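Local atomic coordinates of MdbA protein (Corynebacterium diphtheriae, PDB entry 5C00), a protein that acts as a thiol-disulfide oxidoreductase essential for viability, pilus assembly, toxin production and virulence, probably by forming disulfide bonds in exported proteins. Residues A8-K13 against A140-S145; I47-D52 against V80-L85; L85-R90 against G181-P186. All blocks are in the same frame, centred on the assembly; numbering follows the deposited sequence.

Contacts 2 and 3 adjoin in the thioredoxin fold, contact 2 buried in its sheet and contact 3 at the surface beside it, their centres 11 Å apart; contact 1 sits on the helical part, its centre about 26 Å and 29 Å from theirs. Contact 2 pairs two central strands, and Leu85, at the end of 80-85, passes into contact 3. The two are also tied where Asp52 OD2 lies 3.1 Å from Leu88 N, a probable hydrogen bond. Both border the likely redox site, the Cys55–Cys58 CxxC: Glu51 reaches it from contact 2, Ser185 from contact 3. Contact 1 instead fastens segment 8-13 onto helix 136-145, its nearest atoms about 15 Å from both others.

Contact 1. Residues A8-K13 against A140-S145; sequences AHQANK and ADVAKS
Asp141 points from its helix straight at the backbone of His9 and Gln10, and one carboxylate oxygen takes both amides. His9 N gives a bond of 2.6 Å to Asp141 OD2 on its syn side, and Gln10 N one of 3.0 Å to the same Asp141 OD2 on the anti side. Both donors come from the same face of the carboxylate, somewhat out of its plane, and both bonds are nearly straight, 162° and 166° at the hydrogen. The His9 side chain crosses that of Asp141 at about a right angle, its ring turned 50° from the carboxylate. The ring turns its edge to the acid, His9 CD2 3.6 Å from Asp141 OD1, and His9 CB lies 3.4 Å from Asp141 OD2. Next to it, the aliphatic base of Gln10 rests on Val142, CB to CG2 4.0 Å. A bend at chi2 then carries the Gln10 amide away from Val142, and its NE2 bonds Asp138. Two waters extend the junction, one joining Gln10 O to Ser145 OG, the other Asn12 O to Ser145 OG. The second carboxylate oxygen of Asp141, OD1, forms a salt bridge with Arg157 of helix 150-158. The contact thus joins the irregular N-terminal segment to helix 136-145 chiefly through one acid: two amides hold OD2 and an arginine holds OD1, which fixes the rotation of the carboxylate and would probably favour its charged form.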
loop_
_atom_site.group_PDB
_atom_site.type_symbol
_atom_site.label_atom_id
_atom_site.label_comp_id
_atom_site.label_asym_id
_atom_site.label_seq_id
_atom_site.Cartn_x
_atom_site.Cartn_y
_atom_site.Cartn_z
ATOM N N ALA A 8 4.830 -12.363 22.289
ATOM C CA ALA A 8 5.479 -12.033 21.029
ATOM C C ALA A 8 5.045 -13.075 20.006
ATOM O O ALA A 8 5.027 -14.238 20.311
ATOM C CB ALA A 8 6.993 -12.078 21.177
ATOM N N HIS A 9 4.684 -12.642 18.807
ATOM C CA HIS A 9 4.271 -13.525 17.723
ATOM C C HIS A 9 5.269 -13.572 16.568
ATOM O O HIS A 9 5.453 -14.641 15.968
ATOM C CB HIS A 9 2.925 -13.019 17.194
ATOM C CG HIS A 9 1.901 -12.885 18.263
ATOM N ND1 HIS A 9 1.184 -13.963 18.718
ATOM C CD2 HIS A 9 1.539 -11.832 19.035
ATOM C CE1 HIS A 9 0.402 -13.578 19.709
ATOM N NE2 HIS A 9 0.585 -12.292 19.913
ATOM N N GLN A 10 5.861 -12.417 16.221
ATOM C CA GLN A 10 6.901 -12.327 15.172
ATOM C C GLN A 10 8.200 -11.711 15.676
ATOM O O GLN A 10 8.200 -10.597 16.194
ATOM C CB GLN A 10 6.466 -11.479 13.992
ATOM C CG GLN A 10 5.572 -12.123 13.000
ATOM C CD GLN A 10 6.089 -13.435 12.468
ATOM O OE1 GLN A 10 7.180 -13.512 11.901
ATOM N NE2 GLN A 10 5.304 -14.458 12.637
ATOM N N ALA A 11 9.309 -12.425 15.476
ATOM C CA ALA A 11 10.618 -11.995 15.980
ATOM C C ALA A 11 10.547 -11.808 17.503
ATOM O O ALA A 11 10.019 -12.686 18.186
ATOM C CB ALA A 11 11.121 -10.747 15.234
ATOM N N ASN A 12 11.062 -10.701 18.020
ATOM C CA ASN A 12 11.113 -10.459 19.440
ATOM C C ASN A 12 11.122 -8.966 19.637
ATOM O O ASN A 12 11.220 -8.219 18.670
ATOM C CB ASN A 12 12.390 -11.067 20.034
ATOM C CG ASN A 12 13.657 -10.452 19.455
ATOM O OD1 ASN A 12 13.940 -9.269 19.660
ATOM N ND2 ASN A 12 14.445 -11.271 18.750
ATOM N N LYS A 13 11.087 -8.520 20.882
ATOM C CA LYS A 13 10.906 -7.079 21.155
ATOM C C LYS A 13 12.155 -6.235 20.908
ATOM O O LYS A 13 12.067 -5.028 20.911
ATOM C CB LYS A 13 10.406 -6.854 22.596
ATOM C CG LYS A 13 11.453 -7.006 23.684
ATOM C CD LYS A 13 10.932 -6.536 25.062
ATOM C CE LYS A 13 12.042 -6.076 26.014
ATOM N NZ LYS A 13 12.469 -7.085 27.032
ATOM N N ALA A 140 0.565 -7.154 13.414
ATOM C CA ALA A 140 0.699 -6.115 14.442
ATOM C C ALA A 140 2.103 -6.038 15.033
ATOM O O ALA A 140 2.632 -4.959 15.234
ATOM C CB ALA A 140 -0.316 -6.340 15.544
ATOM N N ASP A 141 2.708 -7.186 15.300
ATOM C CA ASP A 141 4.036 -7.194 15.929
ATOM C C ASP A 141 4.985 -6.466 14.966
ATOM O O ASP A 141 5.870 -5.714 15.383
ATOM C CB ASP A 141 4.550 -8.600 16.162
ATOM C CG ASP A 141 4.112 -9.202 17.497
ATOM O OD1 ASP A 141 3.164 -8.712 18.159
ATOM O OD2 ASP A 141 4.771 -10.204 17.888
ATOM N N VAL A 142 4.861 -6.774 13.671
ATOM C CA VAL A 142 5.773 -6.231 12.687
ATOM C C VAL A 142 5.597 -4.724 12.536
ATOM O O VAL A 142 6.583 -3.976 12.448
ATOM C CB VAL A 142 5.693 -6.969 11.333
ATOM C CG1 VAL A 142 6.552 -6.271 10.287
ATOM C CG2 VAL A 142 6.201 -8.373 11.521
ATOM N N ALA A 143 4.344 -4.256 12.508
ATOM C CA ALA A 143 4.075 -2.854 12.523
ATOM C C ALA A 143 4.745 -2.162 13.718
ATOM O O ALA A 143 5.328 -1.087 13.558
ATOM C CB ALA A 143 2.558 -2.602 12.545
ATOM N N LYS A 144 4.578 -2.713 14.901
ATOM C CA LYS A 144 5.175 -2.121 16.113
ATOM C C LYS A 144 6.696 -2.045 15.967
ATOM O O LYS A 144 7.331 -1.025 16.288
ATOM C CB LYS A 144 4.800 -2.965 17.309
ATOM C CG LYS A 144 5.466 -2.567 18.607
ATOM C CD LYS A 144 4.876 -1.274 19.100
ATOM C CE LYS A 144 5.555 -0.834 20.394
ATOM N NZ LYS A 144 6.744 -0.027 20.082
ATOM N N SER A 145 7.288 -3.146 15.522
ATOM C CA SER A 145 8.749 -3.194 15.353
ATOM C C SER A 145 9.229 -2.113 14.379
ATOM O O SER A 145 10.328 -1.595 14.544
ATOM C CB SER A 145 9.193 -4.541 14.835
ATOM O OG SER A 145 8.971 -5.572 15.790
HETATM O O HOH W 1 8.407 -8.148 14.659
HETATM O O HOH W 2 7.876 -8.973 18.437
HETATM O O HOH W 3 10.891 -5.480 17.550
#

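Contact 2. Residues I47-D52 against V80-L85; sequences IDFYED and VNLRIL
With CG beside the backbone N in both residues (chi1 -66° in Asp48, -67° in Arg83), the two side chains run side by side off one face of the sheet, and the extended Arg83 chain brings NE 2.9 Å from Asp48 OD1. This salt bridge, nearly straight, lies across neighbouring parallel strands of the beta-alpha-beta unit 45-52, 56-74, 78-85 in the thioredoxin fold. OD1 lies in the guanidinium plane, yet NE meets it from above the carboxylate plane. Tyr50, beside Arg83 on that face, takes Arg83 CB over its ring, 4.0 Å from the centroid, a CH-pi contact. Asn172 and Asp30 bind the far nitrogens of Arg83. On the opposite face Glu51 CG touches Ile84 CD1 at 3.5 Å; Glu51, salt-bridged through OE1 to Arg120, has its side chain against the likely redox CxxC. The parallel ladder is tight at Phe49 N to Asn81 O, 2.9 Å, and longer at Glu51 N to Arg83 O, 3.3 Å. Ile47 O accepts twice from Asn81, from the backbone N and from ND2, on opposite faces of the carbonyl plane. A water links Asp48 OD1 to Arg83 NH2, its oxygen in the guanidinium plane and 2.9 Å from NH2.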
loop_
_atom_site.group_PDB
_atom_site.type_symbol
_atom_site.label_atom_id
_atom_site.label_comp_id
_atom_site.label_asym_id
_atom_site.label_seq_id
_atom_site.Cartn_x
_atom_site.Cartn_y
_atom_site.Cartn_z
ATOM N N ILE A 47 -1.871 9.754 -9.989
ATOM C CA ILE A 47 -1.660 8.362 -10.331
ATOM C C ILE A 47 -2.684 7.585 -9.558
ATOM O O ILE A 47 -2.909 7.862 -8.392
ATOM C CB ILE A 47 -0.256 7.912 -9.950
ATOM C CG1 ILE A 47 0.798 8.877 -10.483
ATOM C CG2 ILE A 47 -0.005 6.481 -10.373
ATOM C CD1 ILE A 47 0.892 8.945 -11.981
ATOM N N ASP A 48 -3.319 6.628 -10.205
ATOM C CA ASP A 48 -4.084 5.624 -9.494
ATOM C C ASP A 48 -3.348 4.325 -9.665
ATOM O O ASP A 48 -3.137 3.856 -10.780
ATOM C CB ASP A 48 -5.506 5.535 -10.027
ATOM C CG ASP A 48 -6.310 6.796 -9.753
ATOM O OD1 ASP A 48 -6.524 7.116 -8.579
ATOM O OD2 ASP A 48 -6.718 7.469 -10.734
ATOM N N PHE A 49 -2.853 3.807 -8.536
ATOM C CA PHE A 49 -2.019 2.626 -8.551
ATOM C C PHE A 49 -2.765 1.578 -7.758
ATOM O O PHE A 49 -2.958 1.704 -6.553
ATOM C CB PHE A 49 -0.669 2.987 -7.955
ATOM C CG PHE A 49 0.367 1.891 -7.993
ATOM C CD1 PHE A 49 0.183 0.696 -8.673
ATOM C CD2 PHE A 49 1.571 2.094 -7.322
ATOM C CE1 PHE A 49 1.160 -0.278 -8.673
ATOM C CE2 PHE A 49 2.554 1.122 -7.318
ATOM C CZ PHE A 49 2.348 -0.067 -7.996
ATOM N N TYR A 50 -3.173 0.532 -8.454
ATOM C CA TYR A 50 -3.974 -0.551 -7.877
ATOM C C TYR A 50 -3.064 -1.724 -7.549
ATOM O O TYR A 50 -2.307 -2.172 -8.402
ATOM C CB TYR A 50 -5.063 -0.987 -8.825
ATOM C CG TYR A 50 -6.115 0.068 -9.126
ATOM C CD1 TYR A 50 -5.907 1.027 -10.111
ATOM C CD2 TYR A 50 -7.335 0.087 -8.425
ATOM C CE1 TYR A 50 -6.863 2.007 -10.387
ATOM C CE2 TYR A 50 -8.306 1.039 -8.711
ATOM C CZ TYR A 50 -8.049 2.005 -9.668
ATOM O OH TYR A 50 -9.046 2.902 -9.974
ATOM N N GLU A 51 -3.137 -2.194 -6.313
ATOM C CA GLU A 51 -2.358 -3.358 -5.940
ATOM C C GLU A 51 -3.098 -4.162 -4.902
ATOM O O GLU A 51 -4.087 -3.711 -4.292
ATOM C CB GLU A 51 -0.922 -2.993 -5.501
ATOM C CG GLU A 51 -0.820 -2.087 -4.347
ATOM C CD GLU A 51 0.617 -1.521 -4.027
ATOM O OE1 GLU A 51 0.653 -0.754 -3.076
ATOM O OE2 GLU A 51 1.644 -1.776 -4.719
ATOM N N ASP A 52 -2.612 -5.376 -4.725
ATOM C CA ASP A 52 -3.156 -6.332 -3.715
ATOM C C ASP A 52 -1.933 -6.940 -2.992
ATOM O O ASP A 52 -0.957 -7.355 -3.637
ATOM C CB ASP A 52 -4.048 -7.321 -4.465
ATOM C CG ASP A 52 -4.706 -8.390 -3.562
ATOM O OD1 ASP A 52 -4.017 -9.061 -2.765
ATOM O OD2 ASP A 52 -5.921 -8.603 -3.716
ATOM N N VAL A 80 0.394 10.097 -5.747
ATOM C CA VAL A 80 0.021 8.696 -5.940
ATOM C C VAL A 80 -1.129 8.235 -5.063
ATOM O O VAL A 80 -1.060 8.246 -3.818
ATOM C CB VAL A 80 1.223 7.727 -5.760
ATOM C CG1 VAL A 80 0.755 6.307 -6.041
ATOM C CG2 VAL A 80 2.330 8.085 -6.739
ATOM N N ASN A 81 -2.213 7.876 -5.716
ATOM C CA ASN A 81 -3.300 7.267 -5.018
ATOM C C ASN A 81 -3.138 5.755 -5.022
ATOM O O ASN A 81 -3.435 5.112 -6.019
ATOM C CB ASN A 81 -4.627 7.648 -5.656
ATOM C CG ASN A 81 -4.811 9.141 -5.707
ATOM O OD1 ASN A 81 -5.237 9.743 -4.745
ATOM N ND2 ASN A 81 -4.453 9.742 -6.820
ATOM N N LEU A 82 -2.752 5.207 -3.870
ATOM C CA LEU A 82 -2.621 3.790 -3.695
ATOM C C LEU A 82 -4.014 3.243 -3.382
ATOM O O LEU A 82 -4.629 3.617 -2.358
ATOM C CB LEU A 82 -1.645 3.422 -2.577
ATOM C CG LEU A 82 -0.185 3.783 -2.826
ATOM C CD1 LEU A 82 0.570 3.577 -1.534
ATOM C CD2 LEU A 82 0.400 2.948 -3.939
ATOM N N ARG A 83 -4.538 2.472 -4.331
ATOM C CA ARG A 83 -5.882 1.914 -4.295
ATOM C C ARG A 83 -5.760 0.418 -4.088
ATOM O O ARG A 83 -5.516 -0.360 -5.041
ATOM C CB ARG A 83 -6.615 2.270 -5.572
ATOM C CG ARG A 83 -6.884 3.791 -5.674
ATOM C CD ARG A 83 -7.901 4.176 -6.760
ATOM N NE ARG A 83 -8.161 5.603 -6.664
ATOM C CZ ARG A 83 -8.959 6.168 -5.763
ATOM N NH1 ARG A 83 -9.627 5.446 -4.892
ATOM N NH2 ARG A 83 -9.064 7.488 -5.714
ATOM N N ILE A 84 -5.845 0.046 -2.816
ATOM C CA ILE A 84 -5.619 -1.322 -2.425
ATOM C C ILE A 84 -6.842 -2.210 -2.555
ATOM O O ILE A 84 -7.966 -1.874 -2.162
ATOM C CB ILE A 84 -5.010 -1.441 -0.995
ATOM C CG1 ILE A 84 -3.843 -0.453 -0.792
ATOM C CG2 ILE A 84 -4.565 -2.869 -0.767
ATOM C CD1 ILE A 84 -2.786 -0.515 -1.852
ATOM N N LEU A 85 -6.614 -3.374 -3.153
ATOM C CA LEU A 85 -7.649 -4.331 -3.438
ATOM C C LEU A 85 -7.505 -5.569 -2.540
ATOM O O LEU A 85 -6.456 -5.778 -1.936
ATOM C CB LEU A 85 -7.542 -4.760 -4.892
ATOM C CG LEU A 85 -7.610 -3.666 -5.956
ATOM C CD1 LEU A 85 -7.224 -4.212 -7.280
ATOM C CD2 LEU A 85 -9.013 -3.067 -6.017
HETATM O O HOH W 4 -8.115 8.993 -8.000
#

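Contact 3. Residues L85-R90 against G181-P186; sequences LNFLDR and GSVSSP
The loop that carries the cis-proline, Ser185-Pro186, packs through Val183, Ser184 and Ser185 against the short 3-10 turn 87-89 that follows strand 78-85, beside the CxxC of the thioredoxin fold. Phe87 is the centre of the contact. Its CG lies between the backbone N and the carbonyl carbon (chi1 75°), which turns the ring toward the loop. The Val183 and Phe87 side chains run alongside one another, pointing opposite ways, and the CG1 methyl of Val183 settles over one ring face, 4.1 Å from the ring centroid and 28° off the normal, a CH-pi contact. The same methyl comes to 3.7 Å of Phe87 CG, near the root of the ring, and meets Leu85 CD1 at 4.2 Å. Leu85 also reaches the backbone of the loop, its CD1 4.0 Å from Ser184 O. At the far end of the ring Phe87 CZ stands 3.7 Å from Ser184 CA. In the conformer described here, one of two, the hydroxyl of Ser185 lies in the ring plane at the edge, OG 3.2 Å from Phe87 CZ, so this approach is tentative. The pairing is thus mainly van der Waals packing round Phe87, and polar groups of both pieces are met by neighbours. Leu88 N bonds Asp52 OD2, the Asp89 carboxylate receives N-H groups at the start of helix 96-109, and Ser184 OG is bound by Arg187 NH1. Ser185 touches both Cys55 and Cys58, while Pro186 packs on His57, Cys58 and Leu61 of helix 56-74. A cis-proline set beside a CxxC helix start is a hallmark of the thioredoxin superfamily, and the inserted helices between these segments fit its DsbA branch.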
loop_
_atom_site.group_PDB
_atom_site.type_symbol
_atom_site.label_atom_id
_atom_site.label_comp_id
_atom_site.label_asym_id
_atom_site.label_seq_id
_atom_site.Cartn_x
_atom_site.Cartn_y
_atom_site.Cartn_z
ATOM N N LEU A 85 -6.614 -3.374 -3.153
ATOM C CA LEU A 85 -7.649 -4.331 -3.438
ATOM C C LEU A 85 -7.505 -5.569 -2.540
ATOM O O LEU A 85 -6.456 -5.778 -1.936
ATOM C CB LEU A 85 -7.542 -4.760 -4.892
ATOM C CG LEU A 85 -7.610 -3.666 -5.956
ATOM C CD1 LEU A 85 -7.224 -4.212 -7.280
ATOM C CD2 LEU A 85 -9.013 -3.067 -6.017
ATOM N N ASN A 86 -8.559 -6.390 -2.453
ATOM C CA ASN A 86 -8.484 -7.685 -1.778
ATOM C C ASN A 86 -9.097 -8.819 -2.630
ATOM O O ASN A 86 -9.546 -9.845 -2.110
ATOM C CB ASN A 86 -9.089 -7.656 -0.366
ATOM C CG ASN A 86 -10.581 -7.435 -0.362
ATOM O OD1 ASN A 86 -11.147 -7.267 -1.421
ATOM N ND2 ASN A 86 -11.221 -7.398 0.846
ATOM N N PHE A 87 -9.107 -8.618 -3.940
ATOM C CA PHE A 87 -9.727 -9.567 -4.886
ATOM C C PHE A 87 -9.058 -10.928 -4.842
ATOM O O PHE A 87 -9.699 -11.959 -5.108
ATOM C CB PHE A 87 -9.739 -8.963 -6.317
ATOM C CG PHE A 87 -8.415 -8.961 -7.023
ATOM C CD1 PHE A 87 -7.464 -8.005 -6.763
ATOM C CD2 PHE A 87 -8.147 -9.894 -8.016
ATOM C CE1 PHE A 87 -6.244 -8.002 -7.410
ATOM C CE2 PHE A 87 -6.927 -9.915 -8.672
ATOM C CZ PHE A 87 -5.966 -8.981 -8.388
ATOM N N LEU A 88 -7.764 -10.978 -4.506
ATOM C CA LEU A 88 -7.085 -12.261 -4.393
ATOM C C LEU A 88 -7.524 -13.140 -3.223
ATOM O O LEU A 88 -7.180 -14.330 -3.167
ATOM C CB LEU A 88 -5.565 -12.080 -4.425
ATOM C CG LEU A 88 -5.031 -11.548 -5.763
ATOM C CD1 LEU A 88 -3.538 -11.302 -5.655
ATOM C CD2 LEU A 88 -5.302 -12.512 -6.905
ATOM N N ASP A 89 -8.303 -12.598 -2.296
ATOM C CA ASP A 89 -8.915 -13.429 -1.273
ATOM C C ASP A 89 -10.151 -14.207 -1.814
ATOM O O ASP A 89 -10.861 -14.822 -1.033
ATOM C CB ASP A 89 -9.271 -12.574 -0.043
ATOM C CG ASP A 89 -8.059 -12.250 0.826
ATOM O OD1 ASP A 89 -6.934 -12.816 0.592
ATOM O OD2 ASP A 89 -8.221 -11.359 1.707
ATOM N N ARG A 90 -10.420 -14.115 -3.122
ATOM C CA ARG A 90 -11.355 -15.032 -3.851
ATOM C C ARG A 90 -12.734 -14.858 -3.268
ATOM O O ARG A 90 -13.350 -15.811 -2.760
ATOM C CB ARG A 90 -10.844 -16.480 -3.757
ATOM C CG ARG A 90 -11.447 -17.511 -4.720
ATOM C CD ARG A 90 -10.514 -18.732 -4.857
ATOM N NE ARG A 90 -9.244 -18.294 -5.419
ATOM C CZ ARG A 90 -8.132 -19.018 -5.470
ATOM N NH1 ARG A 90 -7.048 -18.482 -5.999
ATOM N NH2 ARG A 90 -8.087 -20.268 -5.001
ATOM N N GLY A 181 -12.102 -2.207 -17.044
ATOM C CA GLY A 181 -12.754 -3.399 -17.584
ATOM C C GLY A 181 -12.876 -4.593 -16.656
ATOM O O GLY A 181 -13.896 -5.285 -16.661
ATOM N N SER A 182 -11.829 -4.868 -15.877
ATOM C CA SER A 182 -11.801 -6.059 -15.062
ATOM C C SER A 182 -10.803 -5.840 -13.929
ATOM O O SER A 182 -10.022 -4.892 -13.979
ATOM C CB SER A 182 -11.424 -7.275 -15.893
ATOM O OG SER A 182 -10.113 -7.191 -16.390
ATOM N N VAL A 183 -10.892 -6.692 -12.921
ATOM C CA VAL A 183 -10.107 -6.558 -11.704
ATOM C C VAL A 183 -8.891 -7.459 -11.787
ATOM O O VAL A 183 -8.975 -8.686 -11.901
ATOM C CB VAL A 183 -10.960 -6.836 -10.443
ATOM C CG1 VAL A 183 -10.141 -6.566 -9.186
ATOM C CG2 VAL A 183 -12.157 -5.888 -10.394
ATOM N N SER A 184 -7.721 -6.822 -11.753
ATOM C CA SER A 184 -6.458 -7.510 -11.713
ATOM C C SER A 184 -5.434 -6.496 -11.118
ATOM O O SER A 184 -5.770 -5.345 -10.886
ATOM C CB SER A 184 -6.079 -7.989 -13.098
ATOM O OG SER A 184 -6.007 -6.922 -14.018
ATOM N N SER A 185 -4.215 -6.930 -10.880
ATOM C CA SER A 185 -3.213 -6.089 -10.251
ATOM C C SER A 185 -1.814 -6.614 -10.632
ATOM O O SER A 185 -1.682 -7.812 -10.912
ATOM C CB SER A 185 -3.387 -6.136 -8.747
ATOM O OG SER A 185 -3.153 -7.465 -8.301
ATOM N N PRO A 186 -0.806 -5.730 -10.702
ATOM C CA PRO A 186 -0.886 -4.285 -10.554
ATOM C C PRO A 186 -1.502 -3.583 -11.768
ATOM O O PRO A 186 -1.410 -4.082 -12.892
ATOM C CB PRO A 186 0.549 -3.853 -10.457
ATOM C CG PRO A 186 1.305 -4.836 -11.304
ATOM C CD PRO A 186 0.568 -6.141 -11.078
#